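Local atomic coordinates of ATPase BagA (Mycobacterium tuberculosis H37Rv, PDB entry 6BS3), a protein that forms one subunit of the heterodimeric BagAB ATPase, which hydrolyses ATP and is required for resistance to nitric oxide and to elevated glycerol. Residues 22-27 against 158-164; 169-174 against 226-232; 234-239 against 305-310. One frame throughout, in Å; residues are numbered along the deposited sequence.

Interaction 1 (22-27 against 158-164)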
ATOM      1  N   ARG A  22      20.839  -4.942 -17.918  1.00 45.08           N
ATOM      2  CA  ARG A  22      21.189  -6.064 -17.036  1.00 44.71           C
ATOM      3  C   ARG A  22      20.489  -5.933 -15.685  1.00 47.54           C
ATOM      4  O   ARG A  22      20.287  -6.943 -15.005  1.00 48.27           O
ATOM      5  CB  ARG A  22      22.708  -6.101 -16.783  1.00 45.62           C
ATOM      6  CG  ARG A  22      23.608  -6.192 -18.035  1.00 55.43           C
ATOM      7  CD  ARG A  22      24.058  -7.591 -18.505  1.00 65.63           C
ATOM      8  NE  ARG A  22      24.033  -8.658 -17.494  1.00 64.76           N
ATOM      9  CZ  ARG A  22      24.823  -8.705 -16.429  1.00 68.56           C
ATOM     10  NH1 ARG A  22      25.700  -7.732 -16.201  1.00 58.52           N
ATOM     11  NH2 ARG A  22      24.707  -9.694 -15.553  1.00 46.72           N
ATOM     12  N   LEU A  23      20.168  -4.691 -15.262  1.00 42.59           N
ATOM     13  CA  LEU A  23      19.520  -4.433 -13.971  1.00 41.02           C
ATOM     14  C   LEU A  23      18.181  -3.752 -14.135  1.00 42.89           C
ATOM     15  O   LEU A  23      18.137  -2.581 -14.499  1.00 41.49           O
ATOM     16  CB  LEU A  23      20.442  -3.628 -13.012  1.00 40.20           C
ATOM     17  CG  LEU A  23      19.811  -3.140 -11.686  1.00 43.18           C
ATOM     18  CD1 LEU A  23      19.367  -4.310 -10.810  1.00 42.48           C
ATOM     19  CD2 LEU A  23      20.739  -2.169 -10.952  1.00 42.82           C
ATOM     20  N   HIS A  24      17.095  -4.477 -13.811  1.00 39.48           N
ATOM     21  CA  HIS A  24      15.728  -3.952 -13.909  1.00 39.12           C
ATOM     22  C   HIS A  24      15.174  -3.686 -12.533  1.00 42.43           C
ATOM     23  O   HIS A  24      15.107  -4.601 -11.719  1.00 41.83           O
ATOM     24  CB  HIS A  24      14.789  -4.910 -14.672  1.00 38.81           C
ATOM     25  CG  HIS A  24      15.200  -5.136 -16.093  1.00 41.19           C
ATOM     26  ND1 HIS A  24      14.685  -4.365 -17.129  1.00 42.45           N
ATOM     27  CD2 HIS A  24      16.060  -6.040 -16.608  1.00 41.57           C
ATOM     28  CE1 HIS A  24      15.257  -4.818 -18.231  1.00 41.02           C
ATOM     29  NE2 HIS A  24      16.094  -5.823 -17.965  1.00 41.47           N
ATOM     30  N   LEU A  25      14.788  -2.433 -12.262  1.00 38.65           N
ATOM     31  CA  LEU A  25      14.232  -2.104 -10.955  1.00 39.08           C
ATOM     32  C   LEU A  25      12.740  -1.861 -11.130  1.00 43.19           C
ATOM     33  O   LEU A  25      12.349  -1.043 -11.958  1.00 44.28           O
ATOM     34  CB  LEU A  25      14.952  -0.886 -10.330  1.00 39.31           C
ATOM     35  CG  LEU A  25      16.445  -1.025 -10.039  1.00 43.92           C
ATOM     36  CD1 LEU A  25      17.151   0.319 -10.194  1.00 44.39           C
ATOM     37  CD2 LEU A  25      16.683  -1.506  -8.616  1.00 46.81           C
ATOM     38  N   VAL A  26      11.912  -2.613 -10.402  1.00 38.82           N
ATOM     39  CA  VAL A  26      10.449  -2.536 -10.496  1.00 38.28           C
ATOM     40  C   VAL A  26       9.880  -1.821  -9.282  1.00 43.69           C
ATOM     41  O   VAL A  26       9.859  -2.363  -8.161  1.00 42.23           O
ATOM     42  CB  VAL A  26       9.768  -3.924 -10.773  1.00 40.80           C
ATOM     43  CG1 VAL A  26       8.266  -3.766 -10.988  1.00 39.82           C
ATOM     44  CG2 VAL A  26      10.406  -4.630 -11.975  1.00 39.87           C
ATOM     45  N   THR A  27       9.470  -0.565  -9.504  1.00 41.55           N
ATOM     46  CA  THR A  27       8.876   0.256  -8.460  1.00 41.10           C
ATOM     47  C   THR A  27       7.375   0.478  -8.768  1.00 45.35           C
ATOM     48  O   THR A  27       6.832  -0.125  -9.701  1.00 46.08           O
ATOM     49  CB  THR A  27       9.701   1.526  -8.184  1.00 42.43           C
ATOM     50  OG1 THR A  27       9.211   2.122  -6.979  1.00 39.62           O
ATOM     51  CG2 THR A  27       9.651   2.535  -9.315  1.00 34.42           C
ATOM     52  N   ALA A 158      20.194 -11.300 -16.636  1.00 44.69           N
ATOM     53  CA  ALA A 158      19.515 -10.114 -16.106  1.00 44.90           C
ATOM     54  C   ALA A 158      19.206 -10.303 -14.635  1.00 46.96           C
ATOM     55  O   ALA A 158      19.125 -11.432 -14.147  1.00 47.89           O
ATOM     56  CB  ALA A 158      18.215  -9.831 -16.877  1.00 45.68           C
ATOM     57  N   ILE A 159      19.035  -9.183 -13.936  1.00 41.69           N
ATOM     58  CA  ILE A 159      18.645  -9.099 -12.529  1.00 40.18           C
ATOM     59  C   ILE A 159      17.368  -8.265 -12.492  1.00 41.05           C
ATOM     60  O   ILE A 159      17.324  -7.163 -13.048  1.00 38.83           O
ATOM     61  CB  ILE A 159      19.751  -8.452 -11.630  1.00 43.44           C
ATOM     62  CG1 ILE A 159      21.169  -9.088 -11.854  1.00 43.78           C
ATOM     63  CG2 ILE A 159      19.347  -8.429 -10.137  1.00 44.44           C
ATOM     64  CD1 ILE A 159      21.390 -10.476 -11.462  1.00 49.47           C
ATOM     65  N   VAL A 160      16.330  -8.797 -11.850  1.00 38.54           N
ATOM     66  CA  VAL A 160      15.063  -8.083 -11.694  1.00 38.76           C
ATOM     67  C   VAL A 160      14.868  -7.838 -10.200  1.00 44.04           C
ATOM     68  O   VAL A 160      14.883  -8.777  -9.404  1.00 43.07           O
ATOM     69  CB  VAL A 160      13.839  -8.771 -12.376  1.00 41.93           C
ATOM     70  CG1 VAL A 160      12.573  -7.917 -12.218  1.00 40.97           C
ATOM     71  CG2 VAL A 160      14.120  -9.066 -13.867  1.00 41.20           C
ATOM     72  N   VAL A 161      14.779  -6.568  -9.821  1.00 40.49           N
ATOM     73  CA  VAL A 161      14.584  -6.201  -8.432  1.00 39.15           C
ATOM     74  C   VAL A 161      13.132  -5.776  -8.211  1.00 44.23           C
ATOM     75  O   VAL A 161      12.627  -4.883  -8.908  1.00 42.56           O
ATOM     76  CB  VAL A 161      15.620  -5.144  -7.929  1.00 41.04           C
ATOM     77  CG1 VAL A 161      15.443  -4.838  -6.443  1.00 40.51           C
ATOM     78  CG2 VAL A 161      17.049  -5.604  -8.201  1.00 40.19           C
ATOM     79  N   ASP A 162      12.448  -6.474  -7.263  1.00 41.14           N
ATOM     80  CA  ASP A 162      11.134  -6.135  -6.729  1.00 40.16           C
ATOM     81  C   ASP A 162      11.591  -5.062  -5.705  1.00 44.16           C
ATOM     82  O   ASP A 162      12.071  -5.372  -4.614  1.00 42.52           O
ATOM     83  CB  ASP A 162      10.499  -7.374  -6.089  1.00 41.59           C
ATOM     84  CG  ASP A 162       9.221  -7.207  -5.286  1.00 47.44           C
ATOM     85  OD1 ASP A 162       8.692  -6.078  -5.224  1.00 52.73           O
ATOM     86  OD2 ASP A 162       8.765  -8.198  -4.704  1.00 48.32           O
ATOM     87  N   ALA A 163      11.600  -3.809  -6.163  1.00 41.28           N
ATOM     88  CA  ALA A 163      12.178  -2.660  -5.464  1.00 40.33           C
ATOM     89  C   ALA A 163      11.259  -1.976  -4.424  1.00 43.93           C
ATOM     90  O   ALA A 163      10.048  -2.191  -4.452  1.00 43.41           O
ATOM     91  CB  ALA A 163      12.655  -1.644  -6.510  1.00 40.20           C
ATOM     92  N   PRO A 164      11.796  -1.091  -3.547  1.00 41.08           N
ATOM     93  CA  PRO A 164      10.922  -0.324  -2.655  1.00 41.10           C
ATOM     94  C   PRO A 164       9.859   0.510  -3.437  1.00 45.06           C
ATOM     95  O   PRO A 164      10.016   0.751  -4.647  1.00 43.52           O
ATOM     96  CB  PRO A 164      11.919   0.569  -1.896  1.00 42.34           C
ATOM     97  CG  PRO A 164      13.200  -0.154  -1.949  1.00 46.10           C
ATOM     98  CD  PRO A 164      13.203  -0.681  -3.350  1.00 42.79           C
TER

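Interaction 2 (169-174 against 226-232)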
ATOM      1  N   ILE A 169      11.749   5.001  -3.531  1.00 45.38           N
ATOM      2  CA  ILE A 169      12.678   4.581  -4.594  1.00 43.91           C
ATOM      3  C   ILE A 169      13.833   5.565  -4.831  1.00 48.30           C
ATOM      4  O   ILE A 169      14.974   5.110  -4.965  1.00 48.97           O
ATOM      5  CB  ILE A 169      11.959   4.188  -5.928  1.00 45.81           C
ATOM      6  CG1 ILE A 169      12.907   3.443  -6.906  1.00 44.93           C
ATOM      7  CG2 ILE A 169      11.247   5.374  -6.627  1.00 45.41           C
ATOM      8  CD1 ILE A 169      13.426   2.057  -6.437  1.00 40.45           C
ATOM      9  N   ALA A 170      13.555   6.879  -4.887  1.00 45.39           N
ATOM     10  CA  ALA A 170      14.592   7.880  -5.168  1.00 45.52           C
ATOM     11  C   ALA A 170      15.654   7.907  -4.081  1.00 50.29           C
ATOM     12  O   ALA A 170      16.833   7.855  -4.416  1.00 52.01           O
ATOM     13  CB  ALA A 170      13.983   9.264  -5.397  1.00 45.80           C
ATOM     14  N   ARG A 171      15.245   7.889  -2.795  1.00 45.96           N
ATOM     15  CA  ARG A 171      16.145   7.824  -1.639  1.00 45.54           C
ATOM     16  C   ARG A 171      16.932   6.496  -1.610  1.00 48.28           C
ATOM     17  O   ARG A 171      18.139   6.507  -1.342  1.00 49.53           O
ATOM     18  CB  ARG A 171      15.351   8.040  -0.332  1.00 48.19           C
ATOM     19  CG  ARG A 171      16.141   7.806   0.987  1.00 59.84           C
ATOM     20  CD  ARG A 171      17.259   8.818   1.235  1.00 80.08           C
ATOM     21  NE  ARG A 171      16.779  10.205   1.193  1.00 95.89           N
ATOM     22  CZ  ARG A 171      16.420  10.915   2.260  1.00109.10           C
ATOM     23  NH1 ARG A 171      16.498  10.388   3.476  1.00 93.95           N
ATOM     24  NH2 ARG A 171      15.983  12.160   2.118  1.00 93.45           N
ATOM     25  N   PHE A 172      16.265   5.366  -1.922  1.00 43.28           N
ATOM     26  CA  PHE A 172      16.906   4.048  -1.974  1.00 42.40           C
ATOM     27  C   PHE A 172      18.094   4.011  -2.957  1.00 49.39           C
ATOM     28  O   PHE A 172      19.093   3.330  -2.694  1.00 49.93           O
ATOM     29  CB  PHE A 172      15.881   2.957  -2.329  1.00 42.91           C
ATOM     30  CG  PHE A 172      16.458   1.573  -2.541  1.00 43.02           C
ATOM     31  CD1 PHE A 172      16.959   0.837  -1.469  1.00 44.24           C
ATOM     32  CD2 PHE A 172      16.480   0.995  -3.808  1.00 44.73           C
ATOM     33  CE1 PHE A 172      17.486  -0.447  -1.664  1.00 44.87           C
ATOM     34  CE2 PHE A 172      17.002  -0.297  -4.001  1.00 47.09           C
ATOM     35  CZ  PHE A 172      17.499  -1.006  -2.928  1.00 44.49           C
ATOM     36  N   LEU A 173      17.974   4.741  -4.088  1.00 47.34           N
ATOM     37  CA  LEU A 173      19.009   4.784  -5.122  1.00 47.11           C
ATOM     38  C   LEU A 173      19.944   5.984  -4.974  1.00 52.30           C
ATOM     39  O   LEU A 173      20.808   6.195  -5.824  1.00 52.75           O
ATOM     40  CB  LEU A 173      18.378   4.704  -6.531  1.00 46.63           C
ATOM     41  CG  LEU A 173      17.505   3.460  -6.783  1.00 49.68           C
ATOM     42  CD1 LEU A 173      16.640   3.637  -8.000  1.00 48.68           C
ATOM     43  CD2 LEU A 173      18.338   2.182  -6.827  1.00 48.73           C
ATOM     44  N   ASP A 174      19.802   6.742  -3.879  1.00 49.15           N
ATOM     45  CA  ASP A 174      20.651   7.894  -3.606  1.00 49.75           C
ATOM     46  C   ASP A 174      21.882   7.440  -2.805  1.00 56.82           C
ATOM     47  O   ASP A 174      21.924   7.544  -1.575  1.00 57.26           O
ATOM     48  CB  ASP A 174      19.845   9.002  -2.912  1.00 50.69           C
ATOM     49  CG  ASP A 174      20.465  10.383  -2.937  1.00 56.58           C
ATOM     50  OD1 ASP A 174      21.678  10.494  -3.253  1.00 56.21           O
ATOM     51  OD2 ASP A 174      19.747  11.355  -2.627  1.00 62.64           O
ATOM     52  N   GLU A 226      11.580  13.017  -9.846  1.00 51.83           N
ATOM     53  CA  GLU A 226      12.656  12.898  -8.858  1.00 51.31           C
ATOM     54  C   GLU A 226      13.801  12.067  -9.459  1.00 54.66           C
ATOM     55  O   GLU A 226      14.965  12.420  -9.300  1.00 55.89           O
ATOM     56  CB  GLU A 226      12.124  12.165  -7.623  1.00 52.85           C
ATOM     57  CG  GLU A 226      12.114  12.950  -6.332  1.00 65.75           C
ATOM     58  CD  GLU A 226      11.711  12.123  -5.124  1.00 89.39           C
ATOM     59  OE1 GLU A 226      10.724  11.354  -5.221  1.00 74.88           O
ATOM     60  OE2 GLU A 226      12.386  12.243  -4.076  1.00 87.97           O
ATOM     61  N   LEU A 227      13.467  10.968 -10.158  1.00 49.05           N
ATOM     62  CA  LEU A 227      14.470  10.094 -10.760  1.00 48.21           C
ATOM     63  C   LEU A 227      15.208  10.764 -11.940  1.00 52.28           C
ATOM     64  O   LEU A 227      16.424  10.610 -12.041  1.00 50.29           O
ATOM     65  CB  LEU A 227      13.871   8.729 -11.143  1.00 47.17           C
ATOM     66  CG  LEU A 227      13.419   7.827  -9.993  1.00 50.58           C
ATOM     67  CD1 LEU A 227      12.518   6.689 -10.503  1.00 49.92           C
ATOM     68  CD2 LEU A 227      14.596   7.264  -9.212  1.00 52.41           C
ATOM     69  N   ALA A 228      14.480  11.518 -12.798  1.00 51.55           N
ATOM     70  CA  ALA A 228      15.044  12.276 -13.937  1.00 52.49           C
ATOM     71  C   ALA A 228      16.039  13.336 -13.447  1.00 58.56           C
ATOM     72  O   ALA A 228      17.091  13.505 -14.071  1.00 59.17           O
ATOM     73  CB  ALA A 228      13.938  12.940 -14.746  1.00 52.86           C
ATOM     74  N   GLN A 229      15.720  14.015 -12.306  1.00 54.94           N
ATOM     75  CA  GLN A 229      16.574  15.017 -11.655  1.00 54.79           C
ATOM     76  C   GLN A 229      17.889  14.405 -11.171  1.00 58.14           C
ATOM     77  O   GLN A 229      18.923  15.068 -11.190  1.00 58.16           O
ATOM     78  CB  GLN A 229      15.842  15.683 -10.479  1.00 56.49           C
ATOM     79  CG  GLN A 229      14.900  16.800 -10.909  1.00 82.21           C
ATOM     80  CD  GLN A 229      14.228  17.507  -9.755  1.00113.88           C
ATOM     81  OE1 GLN A 229      14.263  18.738  -9.660  1.00115.90           O
ATOM     82  NE2 GLN A 229      13.584  16.760  -8.857  1.00104.23           N
ATOM     83  N   MET A 230      17.842  13.143 -10.739  1.00 54.02           N
ATOM     84  CA  MET A 230      19.007  12.394 -10.267  1.00 53.38           C
ATOM     85  C   MET A 230      19.782  11.783 -11.442  1.00 57.39           C
ATOM     86  O   MET A 230      20.859  11.220 -11.239  1.00 57.23           O
ATOM     87  CB  MET A 230      18.560  11.286  -9.314  1.00 55.18           C
ATOM     88  CG  MET A 230      18.024  11.801  -7.986  1.00 58.30           C
ATOM     89  SD  MET A 230      17.376  10.459  -6.952  1.00 61.95           S
ATOM     90  CE  MET A 230      18.904   9.651  -6.467  1.00 57.81           C
ATOM     91  N   GLU A 231      19.233  11.914 -12.672  1.00 53.59           N
ATOM     92  CA  GLU A 231      19.762  11.377 -13.922  1.00 53.03           C
ATOM     93  C   GLU A 231      19.784   9.841 -13.886  1.00 55.16           C
ATOM     94  O   GLU A 231      20.686   9.195 -14.417  1.00 55.71           O
ATOM     95  CB  GLU A 231      21.111  12.022 -14.302  1.00 54.74           C
ATOM     96  CG  GLU A 231      20.924  13.308 -15.097  1.00 70.35           C
ATOM     97  CD  GLU A 231      21.786  14.500 -14.727  1.00102.73           C
ATOM     98  OE1 GLU A 231      21.237  15.625 -14.678  1.00109.56           O
ATOM     99  OE2 GLU A 231      23.004  14.317 -14.497  1.00 98.12           O
ATOM    100  N   LEU A 232      18.751   9.264 -13.267  1.00 50.02           N
ATOM    101  CA  LEU A 232      18.582   7.817 -13.178  1.00 48.74           C
ATOM    102  C   LEU A 232      17.732   7.319 -14.373  1.00 53.34           C
ATOM    103  O   LEU A 232      16.747   7.966 -14.720  1.00 53.92           O
ATOM    104  CB  LEU A 232      18.003   7.396 -11.816  1.00 47.09           C
ATOM    105  CG  LEU A 232      18.986   7.441 -10.637  1.00 49.28           C
ATOM    106  CD1 LEU A 232      18.271   7.391  -9.337  1.00 48.04           C
ATOM    107  CD2 LEU A 232      20.004   6.315 -10.695  1.00 50.04           C
TER
HETATM  108  O   HOH W   1      11.010   8.253  -4.336  1.00 54.03           O

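Interaction 3 (234-239 against 305-310)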
ATOM      1  N   ILE A 234      15.018   5.791 -16.648  1.00 49.14           N
ATOM      2  CA  ILE A 234      13.632   5.339 -16.636  1.00 49.18           C
ATOM      3  C   ILE A 234      13.482   4.309 -17.768  1.00 53.40           C
ATOM      4  O   ILE A 234      14.022   4.494 -18.858  1.00 53.46           O
ATOM      5  CB  ILE A 234      12.635   6.540 -16.765  1.00 52.28           C
ATOM      6  CG1 ILE A 234      12.867   7.639 -15.668  1.00 53.15           C
ATOM      7  CG2 ILE A 234      11.154   6.102 -16.820  1.00 51.05           C
ATOM      8  CD1 ILE A 234      12.944   7.156 -14.218  1.00 57.75           C
ATOM      9  N   GLY A 235      12.790   3.221 -17.471  1.00 50.07           N
ATOM     10  CA  GLY A 235      12.514   2.159 -18.424  1.00 49.85           C
ATOM     11  C   GLY A 235      11.125   2.305 -19.002  1.00 53.97           C
ATOM     12  O   GLY A 235      10.938   3.032 -19.971  1.00 56.50           O
ATOM     13  N   SER A 236      10.138   1.655 -18.394  1.00 48.61           N
ATOM     14  CA  SER A 236       8.755   1.697 -18.868  1.00 47.51           C
ATOM     15  C   SER A 236       7.773   2.018 -17.748  1.00 49.85           C
ATOM     16  O   SER A 236       8.041   1.738 -16.580  1.00 49.39           O
ATOM     17  CB  SER A 236       8.366   0.333 -19.448  1.00 50.01           C
ATOM     18  OG  SER A 236       8.946   0.058 -20.714  1.00 57.98           O
ATOM     19  N   VAL A 237       6.603   2.542 -18.111  1.00 45.08           N
ATOM     20  CA  VAL A 237       5.486   2.682 -17.173  1.00 42.98           C
ATOM     21  C   VAL A 237       4.615   1.437 -17.475  1.00 44.55           C
ATOM     22  O   VAL A 237       4.291   1.193 -18.632  1.00 43.31           O
ATOM     23  CB  VAL A 237       4.699   4.016 -17.288  1.00 44.78           C
ATOM     24  CG1 VAL A 237       3.380   3.951 -16.505  1.00 44.62           C
ATOM     25  CG2 VAL A 237       5.540   5.186 -16.807  1.00 43.60           C
ATOM     26  N   ILE A 238       4.326   0.616 -16.459  1.00 40.44           N
ATOM     27  CA  ILE A 238       3.532  -0.593 -16.622  1.00 39.23           C
ATOM     28  C   ILE A 238       2.175  -0.382 -15.987  1.00 44.69           C
ATOM     29  O   ILE A 238       2.074  -0.303 -14.758  1.00 45.64           O
ATOM     30  CB  ILE A 238       4.270  -1.861 -16.096  1.00 41.67           C
ATOM     31  CG1 ILE A 238       5.692  -1.975 -16.702  1.00 42.64           C
ATOM     32  CG2 ILE A 238       3.425  -3.138 -16.326  1.00 40.39           C
ATOM     33  CD1 ILE A 238       6.659  -3.156 -16.132  1.00 46.01           C
ATOM     34  N   VAL A 239       1.133  -0.259 -16.828  1.00 42.12           N
ATOM     35  CA  VAL A 239      -0.248  -0.071 -16.378  1.00 41.61           C
ATOM     36  C   VAL A 239      -0.850  -1.439 -16.136  1.00 45.92           C
ATOM     37  O   VAL A 239      -1.169  -2.153 -17.081  1.00 45.98           O
ATOM     38  CB  VAL A 239      -1.128   0.837 -17.296  1.00 45.37           C
ATOM     39  CG1 VAL A 239      -2.554   0.952 -16.743  1.00 45.19           C
ATOM     40  CG2 VAL A 239      -0.518   2.227 -17.466  1.00 44.36           C
ATOM     41  N   LEU A 305      -0.539  10.531 -17.887  1.00 58.40           N
ATOM     42  CA  LEU A 305       0.697   9.834 -18.251  1.00 58.20           C
ATOM     43  C   LEU A 305       1.137  10.208 -19.677  1.00 65.25           C
ATOM     44  O   LEU A 305       2.323  10.086 -19.987  1.00 66.31           O
ATOM     45  CB  LEU A 305       0.530   8.300 -18.157  1.00 57.93           C
ATOM     46  CG  LEU A 305       0.182   7.646 -16.790  1.00 62.14           C
ATOM     47  CD1 LEU A 305      -0.131   6.157 -16.963  1.00 61.47           C
ATOM     48  CD2 LEU A 305       1.299   7.821 -15.749  1.00 61.75           C
ATOM     49  N   ASP A 306       0.191  10.650 -20.546  1.00 62.64           N
ATOM     50  CA  ASP A 306       0.444  11.040 -21.947  1.00 63.47           C
ATOM     51  C   ASP A 306       1.534  12.115 -22.097  1.00 70.61           C
ATOM     52  O   ASP A 306       2.203  12.175 -23.128  1.00 70.54           O
ATOM     53  CB  ASP A 306      -0.856  11.486 -22.656  1.00 64.98           C
ATOM     54  CG  ASP A 306      -1.947  10.427 -22.774  1.00 74.65           C
ATOM     55  OD1 ASP A 306      -1.725   9.279 -22.309  1.00 75.26           O
ATOM     56  OD2 ASP A 306      -3.027  10.745 -23.330  1.00 78.65           O
ATOM     57  N   ALA A 307       1.715  12.936 -21.056  1.00 69.90           N
ATOM     58  CA  ALA A 307       2.709  14.003 -20.977  1.00 71.20           C
ATOM     59  C   ALA A 307       4.145  13.460 -20.950  1.00 75.40           C
ATOM     60  O   ALA A 307       5.061  14.149 -21.417  1.00 75.12           O
ATOM     61  CB  ALA A 307       2.453  14.844 -19.737  1.00 72.41           C
ATOM     62  N   LEU A 308       4.338  12.239 -20.391  1.00 70.75           N
ATOM     63  CA  LEU A 308       5.647  11.582 -20.300  1.00 69.91           C
ATOM     64  C   LEU A 308       6.013  10.973 -21.643  1.00 71.04           C
ATOM     65  O   LEU A 308       5.184  10.301 -22.256  1.00 71.29           O
ATOM     66  CB  LEU A 308       5.645  10.449 -19.251  1.00 70.28           C
ATOM     67  CG  LEU A 308       5.118  10.734 -17.852  1.00 75.30           C
ATOM     68  CD1 LEU A 308       4.639   9.454 -17.211  1.00 75.18           C
ATOM     69  CD2 LEU A 308       6.175  11.401 -16.987  1.00 77.63           C
ATOM     70  N   GLN A 309       7.256  11.155 -22.081  1.00 65.33           N
ATOM     71  CA  GLN A 309       7.706  10.552 -23.336  1.00 65.27           C
ATOM     72  C   GLN A 309       8.467   9.299 -22.915  1.00 66.53           C
ATOM     73  O   GLN A 309       9.682   9.181 -23.106  1.00 67.06           O
ATOM     74  CB  GLN A 309       8.567  11.533 -24.152  1.00 67.42           C
ATOM     75  CG  GLN A 309       7.789  12.752 -24.654  1.00 95.43           C
ATOM     76  CD  GLN A 309       8.677  13.742 -25.364  1.00124.58           C
ATOM     77  OE1 GLN A 309       9.575  14.358 -24.771  1.00119.76           O
ATOM     78  NE2 GLN A 309       8.434  13.926 -26.657  1.00122.05           N
ATOM     79  N   VAL A 310       7.720   8.391 -22.260  1.00 58.49           N
ATOM     80  CA  VAL A 310       8.184   7.164 -21.646  1.00 56.09           C
ATOM     81  C   VAL A 310       7.373   5.995 -22.217  1.00 56.89           C
ATOM     82  O   VAL A 310       6.142   6.097 -22.274  1.00 57.40           O
ATOM     83  CB  VAL A 310       8.032   7.288 -20.089  1.00 59.27           C
ATOM     84  CG1 VAL A 310       8.074   5.937 -19.391  1.00 58.47           C
ATOM     85  CG2 VAL A 310       9.089   8.222 -19.498  1.00 59.05           C
TER

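Interaction 1 (22-27 against 158-164)
Leu23 and Leu25, two residues apart on one strand, both lean on Val161 of its parallel neighbour in the central sheet of this P-loop ATPase. Strand 23-27 runs beside strand 158-162 at an axis distance of 4.7 Å. Leu23, its CG swung away from its own amide nitrogen (chi1 173°), brings CD1 obliquely onto Val161 CG2 at 3.7 Å, and the same methyl grazes Ile159 CG2. Leu25 instead lies alongside Val161 and points the same way, its CD2 3.9 Å from Val161 CB. Helix 130-146 covers this face, with Ile141 touching both Leu23 and Val161.

On the other face, under helix 34-46, Val26 CG2 meets Val160 CG1 at 3.9 Å, while the His24 ring presents its edge to Ile159 O in the ring plane and pairs through ND1 with NE2 of His207. Asp162 leaves the strand on this side too, and its OD2 bonds Ser35 OG, an ATP-binding residue, close to the bound magnesium.

The ladder itself is straight in its middle: Val161 N to His24 O is 2.8 Å, with 175° at the hydrogen. It slackens at the end, where Ala163 N, tilted 28° from the carbonyl plane, reaches Val26 O at 3.0 Å. Beyond it a side chain takes over from the backbone: Thr27 OG1 donates in the carbonyl plane to Pro164 O, 2.8 Å away.

Interaction 2 (169-174 against 226-232)
Met230, at the C-terminal end of helix 214-229, reaches across to Ala170 on the short helix 169-172, two helices of the alpha/beta ATPase fold lying on the same side of the sheet. Just past Met230 the long helix ends in a Schellman motif, with Glu231 at positive phi and Leu232 N bonded back to Leu227 O.

From CB, which starts toward the short helix, the Met230 chain runs out extended through CG to the sulfur. SD lies near Ala170 O and 3.9 Å from Ala170 CB. There the chain bends (chi3 72°), and this turn lays CE against Ala170 O at 3.4 Å and beside Asp174 CB at 3.7 Å, the Met230 and Asp174 side chains crossing at about a right angle.

Deeper in, Leu227 CD2 packs on Ala170 CA at 4.1 Å, and Leu232 CD1 abuts Leu173 CB at 3.9 Å; Ile206 of strand 204-210 lies beneath all three leucines. On the outer side, the Glu226 carboxylate rests against the Ala170 methyl. A water joins the two helices there, accepting from Ala170 N at 2.9 Å and donating to Glu226 OE1 at 3.2 Å.

Interaction 3 (234-239 against 305-310)
Ser236 and Val310 make the closest backbone approach, 6.2 Å between their CA atoms, where strand 234-239 passes a loop that leaves a type I turn (Leu305 to Leu308) and goes on through an inverse gamma turn centred on Gln309. Val310 does most of the touching. Its two methyls divide the work: CG1, trans to the amide nitrogen (chi1 162°), lies 3.7 Å from Val237 CG2 and also sits over the strand backbone, 3.9 Å from Val237 N, while CG2 meets Ile234 CG2 at 4.0 Å. The Val310 side chain stands at about a right angle to both of these partners. Ile234 offers only its CG2 branch here, because CG1 and CD1 lead away, with CD1 against Leu227 of helix 214-229.

The loop belongs to a beta-alpha-beta crossover of the P-loop ATPase fold, in which the chain leaves strand 234-242, passes through several helices including 278-302, and comes back to strand 312-316, the parallel neighbour, outermost on that side within this chain. Backbone bonds of Val237 with Pro311 and Leu313 begin that pairing just beyond Val310.

At the start of the turn, Leu305 rests CD1 against two valines of the strand. It touches Val239 CG2 at 4.0 Å and Val237 CG1 at 4.2 Å, coming at each on a slant. Val237 therefore meets loop residues with both branches, CG1 against Leu305 and CG2 against Val310. Leu308 adds a lighter touch through CD1, 4.4 Å from Val237 CG2, and otherwise packs against Leu221 and Ile224 of helix 214-229.

Interaction 1 lies deepest, a strand pair in the middle of the sheet held by backbone bonds, with Asp162 reaching the nucleotide site. Interactions 2 and 3 sit farther out and are also largely buried; interaction 3 rests on aliphatic packing, while interaction 2 adds the Met230 thioether and, on its outer side, a bridging water. The three are in series along the chain. Strand 158-162 leads to helix 169-172, so interactions 1 and 2 touch, for instance at Leu25 CD1 and Leu173 CD1. Helix 214-229 leads to strand 234-242, joining interactions 2 and 3 where Leu227 CB meets Ile234 CD1. Interactions 1 and 3 share the sheet without touching, their centres about 17 Å apart.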